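Local coordinates for protein ionotropic glutamate receptor bacterial homologue (Nostoc punctiforme, PDB 2PYY) that binds L-glutamate in its two-lobed ligand-binding core and, as a bacterial homologue of ionotropic glutamate receptors, probably couples that binding to channel gating, at residues Ser24-Asp29 with Pro84-Gly89; Ala35-Ile40 with Leu204-Glu209; Ile69-Glu74 with Phe79-Pro84. All blocks are in the same frame, centred on the assembly; numbering follows the deposited sequence.

Contacts 1 and 3 are buried, whereas contact 2 lies towards the surface of the chain, and their chemistry follows this difference. Contact 1 is an aromatic crossing between the start of helix 26-38 and strand 86-94; contact 3 sets an isoleucine on a phenylalanine face, behind a serine that binds the glutamate; contact 2 brings two amide side chains and a leucine together between helices. Contacts 1 and 2 hold opposite ends of helix 26-38, and contacts 1 and 3 share Pro84. Leu204 of contact 2 links all three by packing its CD2 against Pro84 O, 3.5 Å away. Contacts 2 and 3 both extend to the second subunit.

Contact 1: residues Ser24-Asp29 with Pro84-Gly89; sequences SGFSID and PIFASG
Phe26 and Phe86 meet as an offset edge-to-face pair in which the Phe86 edge is directed at the Phe26 face. Their ring centroids lie 5.5 Å apart and the planes are inclined at 69°, so one ring stands steeply against the other. The closest touch joins Phe26 CE2 to Phe86 CD1 at 3.7 Å, while Phe86 CE1 sits over the Phe26 face. With CG anti to the backbone N (chi1 175°), Phe26 sends its ring from the first turn of its helix to the strand. At its edge, in the ring plane, comes Ile85 O, 3.8 Å from Phe26 CE2; this carbonyl also accepts a hydrogen bond from Tyr213 OH. The receiving strand enters through a classic beta bulge, Ile85 and Phe86 both facing Tyr186 on strand 175-190. Strands 86-94 and 175-190 are antiparallel neighbours, consistent with the paired strands that join the two lobes in the periplasmic-binding-protein fold. Ser27 adds a looser touch, its OG 4.4 Å from Ile85 CD1, the hydroxyl itself being hydrogen-bonded to Ala67 O. An alanine at the Phe26 position would remove the ring, is likely to open a gap beside Phe86 and would probably leave that ring without the face it abuts. Phe15 meets Phe86 edge-to-face, and Leu216 and Trp220 of helix 212-220 cover Phe26.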
ATOM      1  N   SER B  24      -1.170  -7.739  24.508  1.00 19.39           N
ATOM      2  CA  SER B  24      -2.470  -8.314  24.192  1.00 19.17           C
ATOM      3  C   SER B  24      -3.041  -7.658  22.936  1.00 18.72           C
ATOM      4  O   SER B  24      -2.411  -6.778  22.339  1.00 17.45           O
ATOM      5  CB  SER B  24      -3.441  -8.104  25.362  1.00 20.67           C
ATOM      6  OG  SER B  24      -4.679  -8.755  25.083  1.00 30.75           O
ATOM      7  N   GLY B  25      -4.242  -8.077  22.553  1.00 15.88           N
ATOM      8  CA  GLY B  25      -4.858  -7.500  21.378  1.00 16.58           C
ATOM      9  C   GLY B  25      -5.216  -8.556  20.363  1.00 15.64           C
ATOM     10  O   GLY B  25      -4.848  -9.728  20.492  1.00 17.01           O
ATOM     11  N   PHE B  26      -5.931  -8.136  19.330  1.00 11.80           N
ATOM     12  CA  PHE B  26      -6.344  -9.071  18.301  1.00 11.82           C
ATOM     13  C   PHE B  26      -5.179  -9.788  17.613  1.00 12.78           C
ATOM     14  O   PHE B  26      -5.185 -11.007  17.492  1.00 12.79           O
ATOM     15  CB  PHE B  26      -7.192  -8.359  17.253  1.00 10.38           C
ATOM     16  CG  PHE B  26      -7.568  -9.230  16.097  1.00 12.13           C
ATOM     17  CD1 PHE B  26      -8.629 -10.128  16.196  1.00 11.29           C
ATOM     18  CD2 PHE B  26      -6.871  -9.134  14.897  1.00 10.07           C
ATOM     19  CE1 PHE B  26      -8.991 -10.917  15.101  1.00 12.34           C
ATOM     20  CE2 PHE B  26      -7.219  -9.908  13.800  1.00 11.26           C
ATOM     21  CZ  PHE B  26      -8.285 -10.804  13.900  1.00 13.64           C
ATOM     22  N   SER B  27      -4.179  -9.043  17.154  1.00 13.08           N
ATOM     23  CA  SER B  27      -3.063  -9.702  16.484  1.00 13.35           C
ATOM     24  C   SER B  27      -2.255 -10.580  17.423  1.00 12.46           C
ATOM     25  O   SER B  27      -1.770 -11.639  17.013  1.00 12.09           O
ATOM     26  CB  SER B  27      -2.141  -8.689  15.816  1.00 11.53           C
ATOM     27  OG  SER B  27      -2.881  -7.877  14.917  1.00 14.39           O
ATOM     28  N   ILE B  28      -2.084 -10.134  18.664  1.00 13.87           N
ATOM     29  CA  ILE B  28      -1.367 -10.936  19.650  1.00 13.85           C
ATOM     30  C   ILE B  28      -2.089 -12.293  19.805  1.00 13.63           C
ATOM     31  O   ILE B  28      -1.457 -13.353  19.780  1.00 14.87           O
ATOM     32  CB  ILE B  28      -1.291 -10.196  21.039  1.00 12.46           C
ATOM     33  CG1 ILE B  28      -0.458  -8.917  20.899  1.00 11.49           C
ATOM     34  CG2 ILE B  28      -0.597 -11.077  22.090  1.00 16.62           C
ATOM     35  CD1 ILE B  28       0.956  -9.164  20.374  1.00  9.64           C
ATOM     36  N   ASP B  29      -3.413 -12.271  19.954  1.00 14.13           N
ATOM     37  CA  ASP B  29      -4.173 -13.528  20.097  1.00 15.64           C
ATOM     38  C   ASP B  29      -4.161 -14.379  18.831  1.00 15.84           C
ATOM     39  O   ASP B  29      -4.055 -15.607  18.885  1.00 15.20           O
ATOM     40  CB  ASP B  29      -5.636 -13.260  20.479  1.00 17.23           C
ATOM     41  CG  ASP B  29      -5.775 -12.662  21.866  1.00 18.99           C
ATOM     42  OD1 ASP B  29      -4.815 -12.772  22.657  1.00 21.32           O
ATOM     43  OD2 ASP B  29      -6.843 -12.098  22.166  1.00 20.45           O
ATOM     44  N   PRO B  84      -4.265 -12.365   3.998  1.00 20.24           N
ATOM     45  CA  PRO B  84      -4.713 -11.265   4.860  1.00 19.24           C
ATOM     46  C   PRO B  84      -5.282 -11.764   6.190  1.00 18.21           C
ATOM     47  O   PRO B  84      -5.962 -12.792   6.234  1.00 17.76           O
ATOM     48  CB  PRO B  84      -5.765 -10.553   4.002  1.00 21.32           C
ATOM     49  CG  PRO B  84      -6.221 -11.618   3.031  1.00 22.87           C
ATOM     50  CD  PRO B  84      -4.936 -12.329   2.689  1.00 20.63           C
ATOM     51  N   ILE B  85      -4.994 -11.050   7.277  1.00 15.16           N
ATOM     52  CA  ILE B  85      -5.512 -11.456   8.586  1.00 13.39           C
ATOM     53  C   ILE B  85      -6.625 -10.529   9.030  1.00 12.08           C
ATOM     54  O   ILE B  85      -7.267 -10.770  10.054  1.00 11.47           O
ATOM     55  CB  ILE B  85      -4.448 -11.392   9.701  1.00 12.36           C
ATOM     56  CG1 ILE B  85      -3.905  -9.957   9.792  1.00  9.76           C
ATOM     57  CG2 ILE B  85      -3.372 -12.417   9.446  1.00 10.15           C
ATOM     58  CD1 ILE B  85      -2.928  -9.723  10.898  1.00 13.32           C
ATOM     59  N   PHE B  86      -6.836  -9.462   8.267  1.00 10.45           N
ATOM     60  CA  PHE B  86      -7.841  -8.461   8.612  1.00 13.20           C
ATOM     61  C   PHE B  86      -8.128  -7.521   7.440  1.00 13.37           C
ATOM     62  O   PHE B  86      -7.249  -7.259   6.619  1.00 14.38           O
ATOM     63  CB  PHE B  86      -7.325  -7.632   9.792  1.00 13.45           C
ATOM     64  CG  PHE B  86      -8.400  -6.902  10.547  1.00 13.99           C
ATOM     65  CD1 PHE B  86      -9.022  -7.494  11.644  1.00 15.78           C
ATOM     66  CD2 PHE B  86      -8.780  -5.620  10.177  1.00 16.01           C
ATOM     67  CE1 PHE B  86     -10.006  -6.809  12.372  1.00 16.49           C
ATOM     68  CE2 PHE B  86      -9.761  -4.923  10.891  1.00 14.73           C
ATOM     69  CZ  PHE B  86     -10.374  -5.523  11.993  1.00 15.42           C
ATOM     70  N   ALA B  87      -9.354  -7.011   7.372  1.00 15.01           N
ATOM     71  CA  ALA B  87      -9.758  -6.068   6.331  1.00 16.21           C
ATOM     72  C   ALA B  87      -9.835  -4.700   7.002  1.00 18.23           C
ATOM     73  O   ALA B  87     -10.609  -4.502   7.941  1.00 18.62           O
ATOM     74  CB  ALA B  87     -11.136  -6.456   5.763  1.00 20.70           C
ATOM     75  N   SER B  88      -9.032  -3.752   6.529  1.00 18.30           N
ATOM     76  CA  SER B  88      -8.996  -2.408   7.123  1.00 19.83           C
ATOM     77  C   SER B  88      -8.903  -1.313   6.051  1.00 18.63           C
ATOM     78  O   SER B  88      -9.171  -1.566   4.884  1.00 20.94           O
ATOM     79  CB  SER B  88      -7.795  -2.309   8.074  1.00 18.19           C
ATOM     80  OG  SER B  88      -7.741  -1.062   8.744  1.00 20.39           O
ATOM     81  N   GLY B  89      -8.538  -0.100   6.457  1.00 19.30           N
ATOM     82  CA  GLY B  89      -8.414   0.976   5.494  1.00 19.78           C
ATOM     83  C   GLY B  89      -8.199   2.324   6.149  1.00 20.44           C
ATOM     84  O   GLY B  89      -8.359   2.470   7.361  1.00 22.40           O
TER

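Contact 2: residues Ala35-Ile40 with Leu204-Glu209; sequences ATQIGI and LLNLKE
The C-terminal turn of helix 26-38 rests beside helix 197-209, with Gln37 reaching across to Asn206 and Leu207. Gln37 has CG anti to its backbone nitrogen (chi1 -166°) and continues in an extended chain, which carries its terminal amide over to the second helix. There it crosses the Asn206 side chain at about a right angle, the two amide planes being 35° apart. Gln37 CD lies 4.3 Å from Asn206 CB, so the aliphatic root of the asparagine takes part in the touch. On the Leu207 side, the glutamine and leucine chains run past one another in opposite directions, and the amide end of Gln37 lies against the branched end of the leucine. The reach is long because the backbones stay apart: the nearest CA atoms, those of Gln37 and Leu207, are separated by 8.9 Å. Further in, Ile38 packs on Ile200 and Ala203, while Leu207 covers Ser33 and Ile34. Asn206 also packs against Ala73 of the second subunit, which places the contact near the subunit interface. Just beyond Gln37 the helix stops: Ile40 N bonds Ala35 O at 3.0 Å, and Gly39 N makes a weak 3.4 Å bond to Thr36 O. Gly39, with a phi of 92°, supplies the left-handed C-prime residue, and the turn that closes this packed helix is a Schellman motif.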
ATOM      1  N   ALA B  35       0.594 -19.925  15.991  1.00 19.62           N
ATOM      2  CA  ALA B  35       1.836 -20.521  16.471  1.00 19.42           C
ATOM      3  C   ALA B  35       1.592 -21.798  17.266  1.00 18.51           C
ATOM      4  O   ALA B  35       2.304 -22.785  17.106  1.00 18.43           O
ATOM      5  CB  ALA B  35       2.592 -19.519  17.323  1.00 18.17           C
ATOM      6  N   THR B  36       0.595 -21.775  18.135  1.00 19.27           N
ATOM      7  CA  THR B  36       0.300 -22.950  18.934  1.00 21.01           C
ATOM      8  C   THR B  36      -0.148 -24.092  18.020  1.00 22.96           C
ATOM      9  O   THR B  36       0.243 -25.245  18.211  1.00 21.88           O
ATOM     10  CB  THR B  36      -0.761 -22.634  19.988  1.00 21.00           C
ATOM     11  OG1 THR B  36      -1.864 -21.990  19.362  1.00 29.77           O
ATOM     12  CG2 THR B  36      -0.194 -21.707  21.051  1.00 19.25           C
ATOM     13  N   GLN B  37      -0.928 -23.769  16.996  1.00 23.89           N
ATOM     14  CA  GLN B  37      -1.406 -24.788  16.077  1.00 26.21           C
ATOM     15  C   GLN B  37      -0.302 -25.378  15.197  1.00 26.27           C
ATOM     16  O   GLN B  37      -0.384 -26.538  14.799  1.00 27.11           O
ATOM     17  CB  GLN B  37      -2.498 -24.218  15.190  1.00 28.78           C
ATOM     18  CG  GLN B  37      -3.265 -25.287  14.469  1.00 34.14           C
ATOM     19  CD  GLN B  37      -4.008 -24.744  13.284  1.00 36.76           C
ATOM     20  OE1 GLN B  37      -4.696 -23.726  13.388  1.00 39.55           O
ATOM     21  NE2 GLN B  37      -3.882 -25.418  12.140  1.00 36.82           N
ATOM     22  N   ILE B  38       0.717 -24.579  14.882  1.00 27.99           N
ATOM     23  CA  ILE B  38       1.842 -25.022  14.049  1.00 25.93           C
ATOM     24  C   ILE B  38       2.895 -25.775  14.872  1.00 26.33           C
ATOM     25  O   ILE B  38       3.690 -26.540  14.325  1.00 27.13           O
ATOM     26  CB  ILE B  38       2.536 -23.810  13.353  1.00 26.94           C
ATOM     27  CG1 ILE B  38       1.572 -23.143  12.369  1.00 26.20           C
ATOM     28  CG2 ILE B  38       3.786 -24.264  12.608  1.00 25.66           C
ATOM     29  CD1 ILE B  38       2.087 -21.837  11.786  1.00 25.07           C
ATOM     30  N   GLY B  39       2.904 -25.551  16.182  1.00 25.69           N
ATOM     31  CA  GLY B  39       3.869 -26.216  17.036  1.00 26.41           C
ATOM     32  C   GLY B  39       5.099 -25.353  17.186  1.00 27.29           C
ATOM     33  O   GLY B  39       6.161 -25.805  17.602  1.00 27.63           O
ATOM     34  N   ILE B  40       4.949 -24.084  16.841  1.00 26.72           N
ATOM     35  CA  ILE B  40       6.052 -23.157  16.937  1.00 27.14           C
ATOM     36  C   ILE B  40       5.946 -22.305  18.204  1.00 26.49           C
ATOM     37  O   ILE B  40       4.852 -21.937  18.636  1.00 24.58           O
ATOM     38  CB  ILE B  40       6.116 -22.284  15.647  1.00 28.58           C
ATOM     39  CG1 ILE B  40       6.929 -21.019  15.887  1.00 30.90           C
ATOM     40  CG2 ILE B  40       4.713 -21.956  15.172  1.00 31.86           C
ATOM     41  CD1 ILE B  40       6.147 -19.881  16.485  1.00 27.97           C
ATOM     42  N   LEU B 204      -3.950 -20.297   9.618  1.00 16.95           N
ATOM     43  CA  LEU B 204      -4.978 -19.254   9.576  1.00 18.38           C
ATOM     44  C   LEU B 204      -6.274 -19.765   8.945  1.00 17.88           C
ATOM     45  O   LEU B 204      -7.373 -19.488   9.436  1.00 18.34           O
ATOM     46  CB  LEU B 204      -4.480 -18.049   8.772  1.00 21.05           C
ATOM     47  CG  LEU B 204      -5.406 -16.831   8.711  1.00 23.36           C
ATOM     48  CD1 LEU B 204      -5.584 -16.259  10.109  1.00 25.40           C
ATOM     49  CD2 LEU B 204      -4.813 -15.757   7.785  1.00 26.54           C
ATOM     50  N   LEU B 205      -6.138 -20.488   7.839  1.00 17.22           N
ATOM     51  CA  LEU B 205      -7.303 -21.037   7.152  1.00 18.68           C
ATOM     52  C   LEU B 205      -8.070 -21.973   8.096  1.00 19.22           C
ATOM     53  O   LEU B 205      -9.287 -21.884   8.192  1.00 21.39           O
ATOM     54  CB  LEU B 205      -6.876 -21.775   5.864  1.00 15.10           C
ATOM     55  CG  LEU B 205      -6.325 -20.879   4.741  1.00 14.20           C
ATOM     56  CD1 LEU B 205      -5.747 -21.727   3.625  1.00 12.92           C
ATOM     57  CD2 LEU B 205      -7.440 -19.972   4.226  1.00 14.68           C
ATOM     58  N   ASN B 206      -7.370 -22.858   8.804  1.00 20.53           N
ATOM     59  CA  ASN B 206      -8.073 -23.754   9.717  1.00 22.83           C
ATOM     60  C   ASN B 206      -8.732 -22.974  10.848  1.00 22.80           C
ATOM     61  O   ASN B 206      -9.846 -23.297  11.256  1.00 22.62           O
ATOM     62  CB  ASN B 206      -7.133 -24.812  10.290  1.00 24.19           C
ATOM     63  CG  ASN B 206      -6.702 -25.827   9.242  1.00 27.62           C
ATOM     64  OD1 ASN B 206      -7.484 -26.190   8.350  1.00 29.99           O
ATOM     65  ND2 ASN B 206      -5.467 -26.302   9.349  1.00 25.64           N
ATOM     66  N   LEU B 207      -8.046 -21.943  11.343  1.00 22.11           N
ATOM     67  CA  LEU B 207      -8.584 -21.113  12.412  1.00 24.32           C
ATOM     68  C   LEU B 207      -9.884 -20.449  11.964  1.00 24.16           C
ATOM     69  O   LEU B 207     -10.802 -20.258  12.758  1.00 25.70           O
ATOM     70  CB  LEU B 207      -7.566 -20.041  12.832  1.00 25.17           C
ATOM     71  CG  LEU B 207      -6.352 -20.509  13.638  1.00 26.12           C
ATOM     72  CD1 LEU B 207      -5.463 -19.315  13.976  1.00 24.16           C
ATOM     73  CD2 LEU B 207      -6.826 -21.186  14.929  1.00 26.30           C
ATOM     74  N   LYS B 208      -9.967 -20.090  10.689  1.00 26.12           N
ATOM     75  CA  LYS B 208     -11.178 -19.474  10.174  1.00 27.53           C
ATOM     76  C   LYS B 208     -12.262 -20.538  10.019  1.00 29.67           C
ATOM     77  O   LYS B 208     -13.413 -20.305  10.371  1.00 31.05           O
ATOM     78  CB  LYS B 208     -10.908 -18.814   8.823  1.00 28.31           C
ATOM     79  CG  LYS B 208     -10.110 -17.509   8.899  1.00 30.19           C
ATOM     80  CD  LYS B 208      -9.547 -17.154   7.537  1.00 29.55           C
ATOM     81  CE  LYS B 208      -8.927 -15.771   7.518  1.00 32.49           C
ATOM     82  NZ  LYS B 208      -9.949 -14.687   7.617  1.00 32.16           N
ATOM     83  N   GLU B 209     -11.889 -21.702   9.493  1.00 29.35           N
ATOM     84  CA  GLU B 209     -12.839 -22.786   9.289  1.00 31.74           C
ATOM     85  C   GLU B 209     -13.446 -23.371  10.578  1.00 31.67           C
ATOM     86  O   GLU B 209     -14.617 -23.744  10.583  1.00 32.92           O
ATOM     87  CB  GLU B 209     -12.189 -23.889   8.438  1.00 31.65           C
ATOM     88  CG  GLU B 209     -12.040 -23.505   6.959  1.00 34.63           C
ATOM     89  CD  GLU B 209     -11.038 -24.368   6.188  1.00 35.19           C
ATOM     90  OE1 GLU B 209     -10.944 -25.583   6.473  1.00 37.36           O
ATOM     91  OE2 GLU B 209     -10.352 -23.834   5.279  1.00 33.72           O
TER

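Contact 3: residues Ile69-Glu74 with Phe79-Pro84; sequences ISITAE and FDFSLP. With GLU (glutamic acid), chain E.
Ile71 turns CG1 beside its own backbone N (chi1 -61°) and extends beyond it, while Phe81 likewise swings its ring back beside its nitrogen (chi1 -82°); together these torsions lay the isoleucine over one face of the ring. The contact is a CH-pi interaction: Ile71 CG1 lies 3.8 Å from the Phe81 ring centroid, offset toward the rim nearest CD2. The second branch joins it, with Ile71 CG2 3.8 Å from Phe81 CD1. A different approach is made by Ile69, whose CG2 reaches the ring at its edge, 4.0 Å from Phe81 CE2. Between these two isoleucines Ser70 turns the opposite way, toward the bound glutamate. Ser70 N donates to the ligand atom O at 2.8 Å and a nearly straight 164°, and the ligand amino N donates to Ser70 OG at 2.8 Å. The serine thus grips both ends of the amino acid head group, and Glu184 OE1 is a further partner of its hydroxyl. Ser70 O in turn is bonded by Arg75 NH1, another residue of the pocket. This short extended connection therefore alternates, Ile69 and Ile71 packing on Phe81 while Ser70 between them binds the ligand. The contact lies between helix 50-58, whose Leu53 packs on Ile69, and strand 175-190, whose Ile189 touches Phe81; Thr72 caps helix 73-78 through Arg75 N, and helices 122-129 and 197-209 also touch the contact.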
ATOM      1  N   ILE B  69      -0.076  -4.346  10.004  1.00 15.17           N
ATOM      2  CA  ILE B  69       0.753  -4.164   8.822  1.00 14.55           C
ATOM      3  C   ILE B  69       0.055  -4.256   7.462  1.00 13.41           C
ATOM      4  O   ILE B  69      -0.263  -5.344   6.988  1.00 12.46           O
ATOM      5  CB  ILE B  69       1.927  -5.191   8.835  1.00 15.83           C
ATOM      6  CG1 ILE B  69       2.589  -5.198  10.218  1.00 16.16           C
ATOM      7  CG2 ILE B  69       2.960  -4.826   7.749  1.00 12.81           C
ATOM      8  CD1 ILE B  69       3.771  -6.148  10.360  1.00 17.05           C
ATOM      9  N   SER B  70      -0.175  -3.113   6.828  1.00 12.79           N
ATOM     10  CA  SER B  70      -0.833  -3.084   5.530  1.00 13.15           C
ATOM     11  C   SER B  70      -0.003  -3.762   4.450  1.00 14.10           C
ATOM     12  O   SER B  70       1.207  -3.566   4.360  1.00 14.12           O
ATOM     13  CB  SER B  70      -1.091  -1.638   5.120  1.00 14.14           C
ATOM     14  OG  SER B  70      -1.954  -1.016   6.045  1.00 14.58           O
ATOM     15  N   ILE B  71      -0.675  -4.561   3.634  1.00 12.24           N
ATOM     16  CA  ILE B  71      -0.049  -5.243   2.518  1.00 13.89           C
ATOM     17  C   ILE B  71      -0.111  -4.249   1.349  1.00 16.29           C
ATOM     18  O   ILE B  71      -1.191  -3.768   0.980  1.00 13.31           O
ATOM     19  CB  ILE B  71      -0.846  -6.518   2.151  1.00 16.79           C
ATOM     20  CG1 ILE B  71      -0.849  -7.474   3.358  1.00 15.23           C
ATOM     21  CG2 ILE B  71      -0.238  -7.202   0.908  1.00 16.23           C
ATOM     22  CD1 ILE B  71      -1.634  -8.735   3.138  1.00 16.45           C
ATOM     23  N   THR B  72       1.040  -3.926   0.772  1.00 16.06           N
ATOM     24  CA  THR B  72       1.077  -2.991  -0.342  1.00 16.50           C
ATOM     25  C   THR B  72       1.976  -3.508  -1.437  1.00 17.80           C
ATOM     26  O   THR B  72       2.765  -4.429  -1.229  1.00 17.70           O
ATOM     27  CB  THR B  72       1.622  -1.614   0.077  1.00 17.82           C
ATOM     28  OG1 THR B  72       2.982  -1.749   0.492  1.00 16.61           O
ATOM     29  CG2 THR B  72       0.808  -1.040   1.223  1.00 19.24           C
ATOM     30  N   ALA B  73       1.867  -2.897  -2.610  1.00 18.17           N
ATOM     31  CA  ALA B  73       2.681  -3.299  -3.746  1.00 19.91           C
ATOM     32  C   ALA B  73       4.166  -3.113  -3.464  1.00 21.14           C
ATOM     33  O   ALA B  73       4.988  -3.976  -3.784  1.00 21.51           O
ATOM     34  CB  ALA B  73       2.284  -2.493  -4.988  1.00 21.38           C
ATOM     35  N   GLU B  74       4.504  -1.981  -2.860  1.00 21.00           N
ATOM     36  CA  GLU B  74       5.894  -1.654  -2.551  1.00 21.96           C
ATOM     37  C   GLU B  74       6.533  -2.631  -1.566  1.00 22.84           C
ATOM     38  O   GLU B  74       7.687  -3.040  -1.727  1.00 22.18           O
ATOM     39  CB  GLU B  74       5.967  -0.240  -1.982  1.00 25.43           C
ATOM     40  CG  GLU B  74       7.320   0.137  -1.428  1.00 30.31           C
ATOM     41  CD  GLU B  74       7.270   1.462  -0.717  1.00 35.77           C
ATOM     42  OE1 GLU B  74       6.395   1.629   0.171  1.00 36.23           O
ATOM     43  OE2 GLU B  74       8.097   2.342  -1.044  1.00 39.12           O
ATOM     44  N   PHE B  79       9.330  -8.031   0.118  1.00 21.82           N
ATOM     45  CA  PHE B  79       8.977  -8.922   1.213  1.00 21.92           C
ATOM     46  C   PHE B  79       7.784  -9.802   0.860  1.00 20.98           C
ATOM     47  O   PHE B  79       7.126  -9.588  -0.152  1.00 22.14           O
ATOM     48  CB  PHE B  79       8.699  -8.097   2.477  1.00 20.90           C
ATOM     49  CG  PHE B  79       9.849  -7.208   2.878  1.00 21.70           C
ATOM     50  CD1 PHE B  79       9.982  -5.930   2.337  1.00 21.66           C
ATOM     51  CD2 PHE B  79      10.844  -7.684   3.729  1.00 22.06           C
ATOM     52  CE1 PHE B  79      11.094  -5.141   2.632  1.00 22.98           C
ATOM     53  CE2 PHE B  79      11.958  -6.908   4.030  1.00 22.60           C
ATOM     54  CZ  PHE B  79      12.083  -5.632   3.477  1.00 22.64           C
ATOM     55  N   ASP B  80       7.536 -10.810   1.684  1.00 20.12           N
ATOM     56  CA  ASP B  80       6.433 -11.729   1.448  1.00 19.56           C
ATOM     57  C   ASP B  80       5.345 -11.510   2.507  1.00 18.16           C
ATOM     58  O   ASP B  80       5.626 -11.032   3.606  1.00 16.10           O
ATOM     59  CB  ASP B  80       6.932 -13.175   1.509  1.00 21.61           C
ATOM     60  CG  ASP B  80       6.555 -13.976   0.275  1.00 24.18           C
ATOM     61  OD1 ASP B  80       5.625 -13.551  -0.440  1.00 27.24           O
ATOM     62  OD2 ASP B  80       7.172 -15.038   0.038  1.00 25.63           O
ATOM     63  N   PHE B  81       4.113 -11.863   2.164  1.00 14.75           N
ATOM     64  CA  PHE B  81       2.992 -11.720   3.072  1.00 17.27           C
ATOM     65  C   PHE B  81       2.171 -13.002   3.135  1.00 16.23           C
ATOM     66  O   PHE B  81       2.102 -13.748   2.163  1.00 15.55           O
ATOM     67  CB  PHE B  81       2.062 -10.588   2.621  1.00 16.41           C
ATOM     68  CG  PHE B  81       2.508  -9.218   3.041  1.00 18.32           C
ATOM     69  CD1 PHE B  81       3.162  -8.382   2.148  1.00 17.51           C
ATOM     70  CD2 PHE B  81       2.278  -8.767   4.333  1.00 16.51           C
ATOM     71  CE1 PHE B  81       3.585  -7.107   2.536  1.00 17.86           C
ATOM     72  CE2 PHE B  81       2.694  -7.495   4.735  1.00 17.35           C
ATOM     73  CZ  PHE B  81       3.350  -6.668   3.834  1.00 18.08           C
ATOM     74  N   SER B  82       1.570 -13.256   4.291  1.00 15.79           N
ATOM     75  CA  SER B  82       0.710 -14.407   4.449  1.00 17.03           C
ATOM     76  C   SER B  82      -0.601 -13.914   3.857  1.00 17.18           C
ATOM     77  O   SER B  82      -0.676 -12.792   3.336  1.00 17.06           O
ATOM     78  CB  SER B  82       0.447 -14.681   5.911  1.00 17.08           C
ATOM     79  OG  SER B  82      -0.376 -13.651   6.439  1.00 15.63           O
ATOM     80  N   LEU B  83      -1.627 -14.747   3.950  1.00 17.42           N
ATOM     81  CA  LEU B  83      -2.953 -14.368   3.498  1.00 18.74           C
ATOM     82  C   LEU B  83      -3.369 -13.250   4.437  1.00 18.14           C
ATOM     83  O   LEU B  83      -2.888 -13.176   5.557  1.00 18.79           O
ATOM     84  CB  LEU B  83      -3.908 -15.546   3.675  1.00 15.46           C
ATOM     85  CG  LEU B  83      -3.672 -16.666   2.674  1.00 18.41           C
ATOM     86  CD1 LEU B  83      -4.424 -17.947   3.083  1.00 16.05           C
ATOM     87  CD2 LEU B  83      -4.114 -16.179   1.316  1.00 18.14           C
ATOM     88  N   PRO B  84      -4.265 -12.365   3.998  1.00 20.24           N
ATOM     89  CA  PRO B  84      -4.713 -11.265   4.860  1.00 19.24           C
ATOM     90  C   PRO B  84      -5.282 -11.764   6.190  1.00 18.21           C
ATOM     91  O   PRO B  84      -5.962 -12.792   6.234  1.00 17.76           O
ATOM     92  CB  PRO B  84      -5.765 -10.553   4.002  1.00 21.32           C
ATOM     93  CG  PRO B  84      -6.221 -11.618   3.031  1.00 22.87           C
ATOM     94  CD  PRO B  84      -4.936 -12.329   2.689  1.00 20.63           C
TER
HETATM   95  N   GLU E2620      -1.437  -0.123   8.683  1.00 16.95           N
HETATM   96  CA  GLU E2620      -0.367   0.914   8.752  1.00 17.76           C
HETATM   97  C   GLU E2620       0.815   0.496   7.882  1.00 17.99           C
HETATM   98  O   GLU E2620       0.980  -0.724   7.671  1.00 17.78           O
HETATM   99  CB  GLU E2620       0.107   1.087  10.196  1.00 18.83           C
HETATM  100  CG  GLU E2620       1.117   2.214  10.388  1.00 17.19           C
HETATM  101  CD  GLU E2620       1.687   2.266  11.800  1.00 17.15           C
HETATM  102  OE1 GLU E2620       2.353   3.266  12.136  1.00 14.43           O
HETATM  103  OE2 GLU E2620       1.471   1.302  12.567  1.00 15.35           O
HETATM  104  OXT GLU E2620       1.564   1.385   7.426  1.00 18.44           O